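Local coordinates for protein alpha-fucosidase GH29 (Fusarium graminearum, PDB 4PSR) that acts as an alpha-L-fucosidase, hydrolysing terminal L-fucose from glycoconjugates, probably including the alpha-1,6-linked fucose on the innermost N-acetylglucosamine of N-glycans, at residues W33-F38 with K153-L158; S131-K136 with L215-P220; V95-S98 with F103-E106. All coordinates share one frame; numbering follows the deposited sequence.

Contact 1: W33-F38 with K153-L158; sequences WHWGAF and KLWADL. With FUL (beta-L-fucopyranose), chain M.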
loop_
_atom_site.group_PDB
_atom_site.type_symbol
_atom_site.label_atom_id
_atom_site.label_comp_id
_atom_site.label_asym_id
_atom_site.label_seq_id
_atom_site.Cartn_x
_atom_site.Cartn_y
_atom_site.Cartn_z
ATOM N N TRP A 33 -5.339 -0.446 11.263
ATOM C CA TRP A 33 -5.410 0.511 12.351
ATOM C C TRP A 33 -4.242 0.373 13.317
ATOM O O TRP A 33 -3.977 -0.698 13.845
ATOM C CB TRP A 33 -6.763 0.418 13.108
ATOM C CG TRP A 33 -7.271 -0.958 13.352
ATOM C CD1 TRP A 33 -7.110 -1.723 14.466
ATOM C CD2 TRP A 33 -8.108 -1.706 12.476
ATOM N NE1 TRP A 33 -7.771 -2.931 14.328
ATOM C CE2 TRP A 33 -8.375 -2.943 13.100
ATOM C CE3 TRP A 33 -8.604 -1.477 11.196
ATOM C CZ2 TRP A 33 -9.142 -3.923 12.493
ATOM C CZ3 TRP A 33 -9.370 -2.467 10.594
ATOM C CH2 TRP A 33 -9.619 -3.668 11.238
ATOM N N HIS A 34 -3.595 1.506 13.546
ATOM C CA HIS A 34 -2.570 1.626 14.576
ATOM C C HIS A 34 -3.250 1.952 15.905
ATOM O O HIS A 34 -3.390 3.115 16.271
ATOM C CB HIS A 34 -1.567 2.737 14.227
ATOM C CG HIS A 34 -0.559 2.371 13.176
ATOM N ND1 HIS A 34 -0.879 2.108 11.860
ATOM C CD2 HIS A 34 0.792 2.273 13.255
ATOM C CE1 HIS A 34 0.231 1.846 11.184
ATOM N NE2 HIS A 34 1.256 1.946 12.007
ATOM N N TRP A 35 -3.606 0.908 16.635
ATOM C CA TRP A 35 -4.284 1.051 17.913
ATOM C C TRP A 35 -3.651 0.100 18.878
ATOM O O TRP A 35 -3.570 -1.095 18.614
ATOM C CB TRP A 35 -5.765 0.721 17.759
ATOM C CG TRP A 35 -6.581 0.877 19.015
ATOM C CD1 TRP A 35 -6.775 2.009 19.741
ATOM C CD2 TRP A 35 -7.298 -0.159 19.676
ATOM N NE1 TRP A 35 -7.577 1.735 20.817
ATOM C CE2 TRP A 35 -7.916 0.408 20.792
ATOM C CE3 TRP A 35 -7.472 -1.523 19.422
ATOM C CZ2 TRP A 35 -8.727 -0.333 21.658
ATOM C CZ3 TRP A 35 -8.287 -2.263 20.276
ATOM C CH2 TRP A 35 -8.896 -1.664 21.381
ATOM N N GLY A 36 -3.181 0.613 20.008
ATOM C CA GLY A 36 -2.543 -0.246 20.995
ATOM C C GLY A 36 -2.120 0.514 22.241
ATOM O O GLY A 36 -2.582 1.607 22.465
ATOM N N ALA A 37 -1.241 -0.089 23.032
ATOM C CA ALA A 37 -0.773 0.571 24.239
ATOM C C ALA A 37 -0.007 1.851 23.906
ATOM O O ALA A 37 0.050 2.755 24.719
ATOM C CB ALA A 37 0.096 -0.356 25.069
ATOM N N PHE A 38 0.533 1.942 22.695
ATOM C CA PHE A 38 1.208 3.168 22.254
ATOM C C PHE A 38 0.224 4.313 22.078
ATOM O O PHE A 38 0.631 5.477 22.027
ATOM C CB PHE A 38 1.989 2.942 20.951
ATOM C CG PHE A 38 1.190 2.262 19.862
ATOM C CD1 PHE A 38 0.252 2.976 19.100
ATOM C CD2 PHE A 38 1.341 0.910 19.629
ATOM C CE1 PHE A 38 -0.515 2.329 18.133
ATOM C CE2 PHE A 38 0.577 0.259 18.641
ATOM C CZ PHE A 38 -0.354 0.982 17.920
ATOM N N LYS A 153 -7.431 -11.636 17.922
ATOM C CA LYS A 153 -8.393 -12.683 17.570
ATOM C C LYS A 153 -9.806 -12.111 17.403
ATOM O O LYS A 153 -10.508 -12.496 16.470
ATOM C CB LYS A 153 -8.357 -13.828 18.578
ATOM C CG LYS A 153 -9.107 -15.088 18.151
ATOM C CD LYS A 153 -8.463 -15.843 16.983
ATOM C CE LYS A 153 -9.111 -17.214 16.845
ATOM N NZ LYS A 153 -8.770 -17.947 15.610
ATOM N N LEU A 154 -10.193 -11.178 18.273
ATOM C CA LEU A 154 -11.497 -10.498 18.178
ATOM C C LEU A 154 -11.605 -9.800 16.802
ATOM O O LEU A 154 -12.612 -9.929 16.088
ATOM C CB LEU A 154 -11.559 -9.421 19.280
ATOM C CG LEU A 154 -12.717 -8.955 20.147
ATOM C CD1 LEU A 154 -13.776 -9.990 20.409
ATOM C CD2 LEU A 154 -12.077 -8.525 21.464
ATOM N N TRP A 155 -10.585 -9.035 16.424
ATOM C CA TRP A 155 -10.614 -8.365 15.136
ATOM C C TRP A 155 -10.669 -9.357 13.991
ATOM O O TRP A 155 -11.455 -9.180 13.050
ATOM C CB TRP A 155 -9.392 -7.486 14.930
ATOM C CG TRP A 155 -9.277 -6.226 15.769
ATOM C CD1 TRP A 155 -8.242 -5.915 16.594
ATOM C CD2 TRP A 155 -10.188 -5.119 15.833
ATOM N NE1 TRP A 155 -8.449 -4.694 17.161
ATOM C CE2 TRP A 155 -9.648 -4.192 16.736
ATOM C CE3 TRP A 155 -11.412 -4.837 15.238
ATOM C CZ2 TRP A 155 -10.261 -2.963 17.011
ATOM C CZ3 TRP A 155 -12.031 -3.626 15.527
ATOM C CH2 TRP A 155 -11.456 -2.712 16.415
ATOM N N ALA A 156 -9.839 -10.395 14.068
ATOM C CA ALA A 156 -9.760 -11.348 12.972
ATOM C C ALA A 156 -11.087 -12.050 12.761
ATOM O O ALA A 156 -11.546 -12.196 11.633
ATOM C CB ALA A 156 -8.662 -12.380 13.233
ATOM N N ASP A 157 -11.705 -12.495 13.856
ATOM C CA ASP A 157 -12.999 -13.177 13.740
ATOM C C ASP A 157 -14.052 -12.271 13.101
ATOM O O ASP A 157 -14.820 -12.699 12.233
ATOM C CB ASP A 157 -13.468 -13.681 15.098
ATOM C CG ASP A 157 -12.664 -14.878 15.612
ATOM O OD1 ASP A 157 -11.817 -15.449 14.884
ATOM O OD2 ASP A 157 -12.882 -15.262 16.783
ATOM N N LEU A 158 -14.057 -11.009 13.493
ATOM C CA LEU A 158 -14.992 -10.047 12.898
ATOM C C LEU A 158 -14.734 -9.759 11.435
ATOM O O LEU A 158 -15.690 -9.641 10.659
ATOM C CB LEU A 158 -15.065 -8.737 13.698
ATOM C CG LEU A 158 -15.702 -8.877 15.087
ATOM C CD1 LEU A 158 -15.464 -7.643 15.939
ATOM C CD2 LEU A 158 -17.192 -9.110 14.950
HETATM C C1 FUL M . 6.749 3.284 9.900
HETATM C C2 FUL M . 6.589 3.172 11.403
HETATM O O2 FUL M . 7.775 3.570 12.109
HETATM C C3 FUL M . 5.432 4.065 11.763
HETATM O O3 FUL M . 5.276 4.069 13.165
HETATM C C4 FUL M . 4.209 3.523 11.068
HETATM O O4 FUL M . 3.910 2.228 11.581
HETATM C C5 FUL M . 4.465 3.470 9.567
HETATM C C6 FUL M . 3.315 2.862 8.793
HETATM O O5 FUL M . 5.637 2.729 9.240
HETATM O O1 FUL M . 7.874 2.535 9.516
#
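Trp33 and Trp155 have the closest CA atoms, yet these are 10.7 Å apart, a gap between the end of strand 29-33 with the loop after it and helix 151-161 that only large side chains can bridge. The Trp33 indole presents its pyrrole edge to one face of Trp155: NE1 sits 3.3 Å above that ring plane, offset toward the rim near CE2. The two planes meet at 58°, making a T-shaped (edge-to-face) pair. Further along the same edge, Trp33 CZ2 lies 3.7 Å from Trp155 CE3. Trp33 reaches this position with CG between the backbone N and the carbonyl carbon (chi1 41°).

Trp155 also meets Trp35, this time with its rim: Trp35 CZ3 comes within 3.9 Å of Trp155 CZ2, the six-membered rings being turned almost perpendicular. Tryptophan suits all three places because a broad, mostly apolar plate fills buried space from distant backbones; Ile109 of helix 105-114 packs against both Trp33 and Trp155.

His34, between Trp33 and Trp35, serves the sugar instead. Its NE2 is hydrogen-bonded in the ring plane to O4 of beta-L-fucopyranose (2.7 Å), while Asn342 binds ND1 and so helps fix the imidazole's rotation. The result is an aromatic cluster behind the first strand of a TIM barrel, with the fucose-binding site at that strand's C-terminal end.

Contact 2: S131-K136 with L215-P220; sequences SMWDSK and LDHVQP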
loop_
_atom_site.group_PDB
_atom_site.type_symbol
_atom_site.label_atom_id
_atom_site.label_comp_id
_atom_site.label_asym_id
_atom_site.label_seq_id
_atom_site.Cartn_x
_atom_site.Cartn_y
_atom_site.Cartn_z
ATOM N N SER A 131 2.538 -7.572 22.150
ATOM C CA SER A 131 1.856 -8.438 21.180
ATOM C C SER A 131 0.376 -8.441 21.500
ATOM O O SER A 131 0.038 -8.752 22.618
ATOM C CB SER A 131 2.362 -9.869 21.272
ATOM O OG SER A 131 3.767 -9.949 21.064
ATOM N N MET A 132 -0.513 -8.123 20.558
ATOM C CA MET A 132 -1.924 -7.936 20.905
ATOM C C MET A 132 -2.800 -9.171 20.688
ATOM O O MET A 132 -4.049 -9.061 20.716
ATOM C CB MET A 132 -2.470 -6.678 20.264
ATOM C CG MET A 132 -1.964 -5.458 21.054
ATOM S SD MET A 132 -2.589 -3.880 20.436
ATOM C CE MET A 132 -1.486 -3.636 19.020
ATOM N N TRP A 133 -2.180 -10.335 20.564
ATOM C CA TRP A 133 -2.892 -11.629 20.606
ATOM C C TRP A 133 -2.539 -12.336 21.933
ATOM O O TRP A 133 -1.684 -11.875 22.700
ATOM C CB TRP A 133 -2.567 -12.504 19.386
ATOM C CG TRP A 133 -1.130 -12.906 19.294
ATOM C CD1 TRP A 133 -0.597 -14.095 19.699
ATOM C CD2 TRP A 133 -0.032 -12.131 18.766
ATOM N NE1 TRP A 133 0.755 -14.106 19.472
ATOM C CE2 TRP A 133 1.131 -12.908 18.921
ATOM C CE3 TRP A 133 0.084 -10.839 18.216
ATOM C CZ2 TRP A 133 2.390 -12.464 18.513
ATOM C CZ3 TRP A 133 1.341 -10.384 17.833
ATOM C CH2 TRP A 133 2.478 -11.204 17.975
ATOM N N ASP A 134 -3.213 -13.448 22.214
ATOM C CA ASP A 134 -2.929 -14.266 23.387
ATOM C C ASP A 134 -1.635 -15.006 23.123
ATOM O O ASP A 134 -1.637 -16.043 22.459
ATOM C CB ASP A 134 -4.068 -15.270 23.585
ATOM C CG ASP A 134 -3.998 -15.963 24.915
ATOM O OD1 ASP A 134 -2.975 -15.818 25.606
ATOM O OD2 ASP A 134 -4.979 -16.645 25.268
ATOM N N SER A 135 -0.521 -14.477 23.614
ATOM C CA SER A 135 0.812 -14.968 23.263
ATOM C C SER A 135 1.468 -15.735 24.405
ATOM O O SER A 135 1.501 -15.255 25.551
ATOM C CB SER A 135 1.697 -13.786 22.869
ATOM O OG SER A 135 3.028 -14.185 22.632
ATOM N N LYS A 136 1.951 -16.933 24.098
ATOM C CA LYS A 136 2.783 -17.705 25.029
ATOM C C LYS A 136 4.225 -17.219 24.966
ATOM O O LYS A 136 4.912 -17.189 25.981
ATOM C CB LYS A 136 2.694 -19.205 24.745
ATOM C CG LYS A 136 1.267 -19.737 24.909
ATOM C CD LYS A 136 1.101 -21.188 24.486
ATOM C CE LYS A 136 -0.380 -21.570 24.429
ATOM N NZ LYS A 136 -1.165 -20.700 23.500
ATOM N N LEU A 215 0.583 -16.210 13.254
ATOM C CA LEU A 215 0.002 -16.611 11.973
ATOM C C LEU A 215 -0.727 -17.959 12.080
ATOM O O LEU A 215 -1.721 -18.175 11.378
ATOM C CB LEU A 215 1.039 -16.560 10.850
ATOM C CG LEU A 215 2.132 -17.633 10.745
ATOM C CD1 LEU A 215 1.612 -18.880 10.017
ATOM C CD2 LEU A 215 3.385 -17.094 10.054
ATOM N N ASP A 216 -0.268 -18.830 12.973
ATOM C CA ASP A 216 -1.009 -20.051 13.258
ATOM C C ASP A 216 -2.310 -19.743 14.011
ATOM O O ASP A 216 -3.300 -20.470 13.875
ATOM C CB ASP A 216 -0.155 -21.045 14.063
ATOM C CG ASP A 216 0.925 -21.753 13.232
ATOM O OD1 ASP A 216 0.782 -21.905 11.995
ATOM O OD2 ASP A 216 1.898 -22.203 13.860
ATOM N N HIS A 217 -2.325 -18.648 14.766
ATOM C CA HIS A 217 -3.482 -18.260 15.594
ATOM C C HIS A 217 -4.626 -17.674 14.777
ATOM O O HIS A 217 -5.788 -17.948 15.057
ATOM C CB HIS A 217 -2.995 -17.227 16.627
ATOM C CG HIS A 217 -3.967 -16.890 17.716
ATOM N ND1 HIS A 217 -4.524 -17.838 18.551
ATOM C CD2 HIS A 217 -4.365 -15.687 18.195
ATOM C CE1 HIS A 217 -5.265 -17.230 19.464
ATOM N NE2 HIS A 217 -5.190 -15.925 19.266
ATOM N N VAL A 218 -4.319 -16.878 13.760
ATOM C CA VAL A 218 -5.360 -16.184 12.995
ATOM C C VAL A 218 -5.334 -16.414 11.485
ATOM O O VAL A 218 -6.222 -15.941 10.775
ATOM C CB VAL A 218 -5.439 -14.651 13.310
ATOM C CG1 VAL A 218 -5.671 -14.439 14.773
ATOM C CG2 VAL A 218 -4.194 -13.884 12.808
ATOM N N GLN A 219 -4.371 -17.177 10.987
ATOM C CA GLN A 219 -4.300 -17.507 9.563
ATOM C C GLN A 219 -4.462 -16.300 8.610
ATOM O O GLN A 219 -5.343 -16.282 7.730
ATOM C CB GLN A 219 -5.279 -18.638 9.192
ATOM C CG GLN A 219 -5.078 -19.904 10.037
ATOM C CD GLN A 219 -5.948 -21.084 9.588
ATOM O OE1 GLN A 219 -6.741 -20.972 8.644
ATOM N NE2 GLN A 219 -5.822 -22.216 10.294
ATOM N N PRO A 220 -3.589 -15.302 8.759
ATOM C CA PRO A 220 -3.719 -14.094 7.925
ATOM C C PRO A 220 -3.508 -14.335 6.433
ATOM O O PRO A 220 -2.661 -15.154 6.043
ATOM C CB PRO A 220 -2.610 -13.184 8.456
ATOM C CG PRO A 220 -1.580 -14.145 8.994
ATOM C CD PRO A 220 -2.342 -15.299 9.549
#
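Trp133 and His217 have the closest CA atoms of the two segments, 8.3 Å apart, and their side chains carry the contact. Two residues earlier, Ser131 places its CB 3.5 Å above one face of the Trp133 indole, offset toward the rim, and so lies against the ring without meeting the helix itself. Trp133 then touches the second segment with its CB, 3.8 Å from CD2 of His217. The planes of the indole five-membered ring and the imidazole are inclined by 47° with centroids 5.9 Å apart, too oblique and too far for a stack. With chi1 at 63°, the indole folds back over its own chain and sends NE1 to OE1 of Glu213, one turn before His217 on helix 200-218.

In the TIM barrel, this loop follows strand 119-125, and the helix leads into strand 222-225, two strands further round. His217 has CG anti to its backbone N (chi1 -170°), stretching the ring from the helix to the loop. Its NE2 is hydrogen-bonded to OD2 of Asp150, a role histidine fills while its CD2 packs on CB of Trp133.

Asp134 passes at the margin, its backbone N 4.3 Å from His217 NE2 without bonding; the carboxylate stays farther off, OD2 lying 6.0 Å from NE2. Ser135 OG bonds the same Glu213 OE1 as the indole, and the backbone N of Lys136 bonds OE2.

Contact 3: V95-S98 with F103-E106; sequences VLKS and FDPE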
loop_
_atom_site.group_PDB
_atom_site.type_symbol
_atom_site.label_atom_id
_atom_site.label_comp_id
_atom_site.label_asym_id
_atom_site.label_seq_id
_atom_site.Cartn_x
_atom_site.Cartn_y
_atom_site.Cartn_z
ATOM N N VAL A 95 -12.756 -1.331 27.180
ATOM C CA VAL A 95 -13.865 -2.104 27.749
ATOM C C VAL A 95 -14.962 -2.264 26.694
ATOM O O VAL A 95 -15.414 -1.296 26.115
ATOM C CB VAL A 95 -14.407 -1.358 28.960
ATOM C CG1 VAL A 95 -15.620 -2.092 29.559
ATOM C CG2 VAL A 95 -13.316 -1.224 29.989
ATOM N N LEU A 96 -15.350 -3.512 26.417
ATOM C CA LEU A 96 -16.367 -3.784 25.407
ATOM C C LEU A 96 -17.709 -3.099 25.670
ATOM O O LEU A 96 -18.173 -3.020 26.799
ATOM C CB LEU A 96 -16.630 -5.293 25.296
ATOM C CG LEU A 96 -15.459 -6.115 24.768
ATOM C CD1 LEU A 96 -15.639 -7.619 24.972
ATOM C CD2 LEU A 96 -15.278 -5.832 23.304
ATOM N N LYS A 97 -18.334 -2.628 24.607
ATOM C CA LYS A 97 -19.702 -2.110 24.667
ATOM C C LYS A 97 -20.658 -3.110 25.330
ATOM O O LYS A 97 -21.490 -2.705 26.146
ATOM C CB LYS A 97 -20.148 -1.730 23.265
ATOM C CG LYS A 97 -21.615 -1.347 23.092
ATOM C CD LYS A 97 -22.097 -2.032 21.817
ATOM C CE LYS A 97 -23.379 -1.477 21.237
ATOM N NZ LYS A 97 -23.640 -2.161 19.930
ATOM N N SER A 98 -20.503 -4.395 25.027
ATOM C CA SER A 98 -21.352 -5.432 25.642
ATOM C C SER A 98 -21.159 -5.534 27.161
ATOM O O SER A 98 -21.992 -6.126 27.853
ATOM C CB SER A 98 -21.116 -6.784 24.964
ATOM O OG SER A 98 -19.795 -7.259 25.142
ATOM N N PHE A 103 -15.732 0.500 23.706
ATOM C CA PHE A 103 -15.060 -0.209 22.627
ATOM C C PHE A 103 -16.049 -1.152 21.918
ATOM O O PHE A 103 -16.479 -2.159 22.488
ATOM C CB PHE A 103 -13.833 -0.949 23.191
ATOM C CG PHE A 103 -13.136 -1.865 22.204
ATOM C CD1 PHE A 103 -12.838 -1.454 20.917
ATOM C CD2 PHE A 103 -12.722 -3.121 22.604
ATOM C CE1 PHE A 103 -12.183 -2.334 20.058
ATOM C CE2 PHE A 103 -12.077 -3.966 21.748
ATOM C CZ PHE A 103 -11.800 -3.580 20.477
ATOM N N ASP A 104 -16.366 -0.831 20.667
ATOM C CA ASP A 104 -17.360 -1.576 19.894
ATOM C C ASP A 104 -16.707 -2.099 18.610
ATOM O O ASP A 104 -16.857 -1.519 17.534
ATOM C CB ASP A 104 -18.535 -0.671 19.554
ATOM C CG ASP A 104 -19.746 -1.426 19.001
ATOM O OD1 ASP A 104 -19.632 -2.599 18.583
ATOM O OD2 ASP A 104 -20.823 -0.769 18.943
ATOM N N PRO A 105 -15.923 -3.179 18.728
ATOM C CA PRO A 105 -15.215 -3.638 17.536
ATOM C C PRO A 105 -16.154 -4.067 16.395
ATOM O O PRO A 105 -15.820 -3.871 15.232
ATOM C CB PRO A 105 -14.364 -4.797 18.056
ATOM C CG PRO A 105 -15.021 -5.227 19.296
ATOM C CD PRO A 105 -15.579 -3.984 19.910
ATOM N N GLU A 106 -17.321 -4.631 16.693
ATOM C CA GLU A 106 -18.241 -5.010 15.621
ATOM C C GLU A 106 -18.689 -3.792 14.813
ATOM O O GLU A 106 -18.684 -3.833 13.581
ATOM C CB GLU A 106 -19.446 -5.770 16.151
ATOM C CG GLU A 106 -20.253 -6.303 15.006
ATOM C CD GLU A 106 -21.039 -7.529 15.358
ATOM O OE1 GLU A 106 -21.127 -7.861 16.564
ATOM O OE2 GLU A 106 -21.563 -8.155 14.413
#
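Leu96 and Phe103 form a single parallel-type beta bridge that closes a short loop at the start of helix 105-114 in the TIM-barrel domain. Both bonds use Phe103: its N donates to Val95 O (3.0 Å), and its O accepts from Lys97 N (2.9 Å).

The Lys97 side chain continues alongside Asp104, the two pointing the same way. At its base, CB rests 3.8 Å from Phe103 O, the carbonyl that already holds the backbone N, and it also approaches the CB of Asp104. The chain then bends at chi2 (-137°), which turns its outer part along the carboxylate. CD packs 3.4 Å from Asp104 OD2, and CE follows at 3.5 Å from the same oxygen. At the tip, NZ lies 3.3 Å from OD2, a weak hydrogen bond within a salt bridge. Lysine suits this exposed margin, its methylenes running beside Asp104 while the ammonium meets the carboxylate.

Asp104 divides its oxygens. OD2 takes the lysine, and OD1 accepts from the N of Ala107, so the residue is the N-cap of the helix, where an aspartate would also be favoured by the helix dipole. Proline fits the next position, where the first turn needs no N-H donor. Leu96 CD2 meanwhile meets Phe103 CD2 at 3.8 Å, while Pro105 CD sits over the centre of the Phe103 ring, 3.6 Å above its plane.

How the contacts relate
From the N terminus, the chain leaves the first barrel strand through 33-38, then runs to 95-98, where contact 3 closes a tight loop before helix 105-114. That loop is nested inside the longer one closed by contact 1 at helix 151-161. Contact 2 opens at 131-136, within the span of contact 1, and closes beyond it at 215-220, so these two cross. Contact 1 touches both others: Trp35 and Trp155 pack on Phe103, while Lys153 NZ probably hydrogen-bonds His217 O. Contacts 2 and 3 do not meet. Contact 1 ties the end of strand 29-33 to helix 151-161, contact 2 the loop after strand 119-125 to helix 200-218, contact 3 the loop after strand 89-90 to helix 105-114.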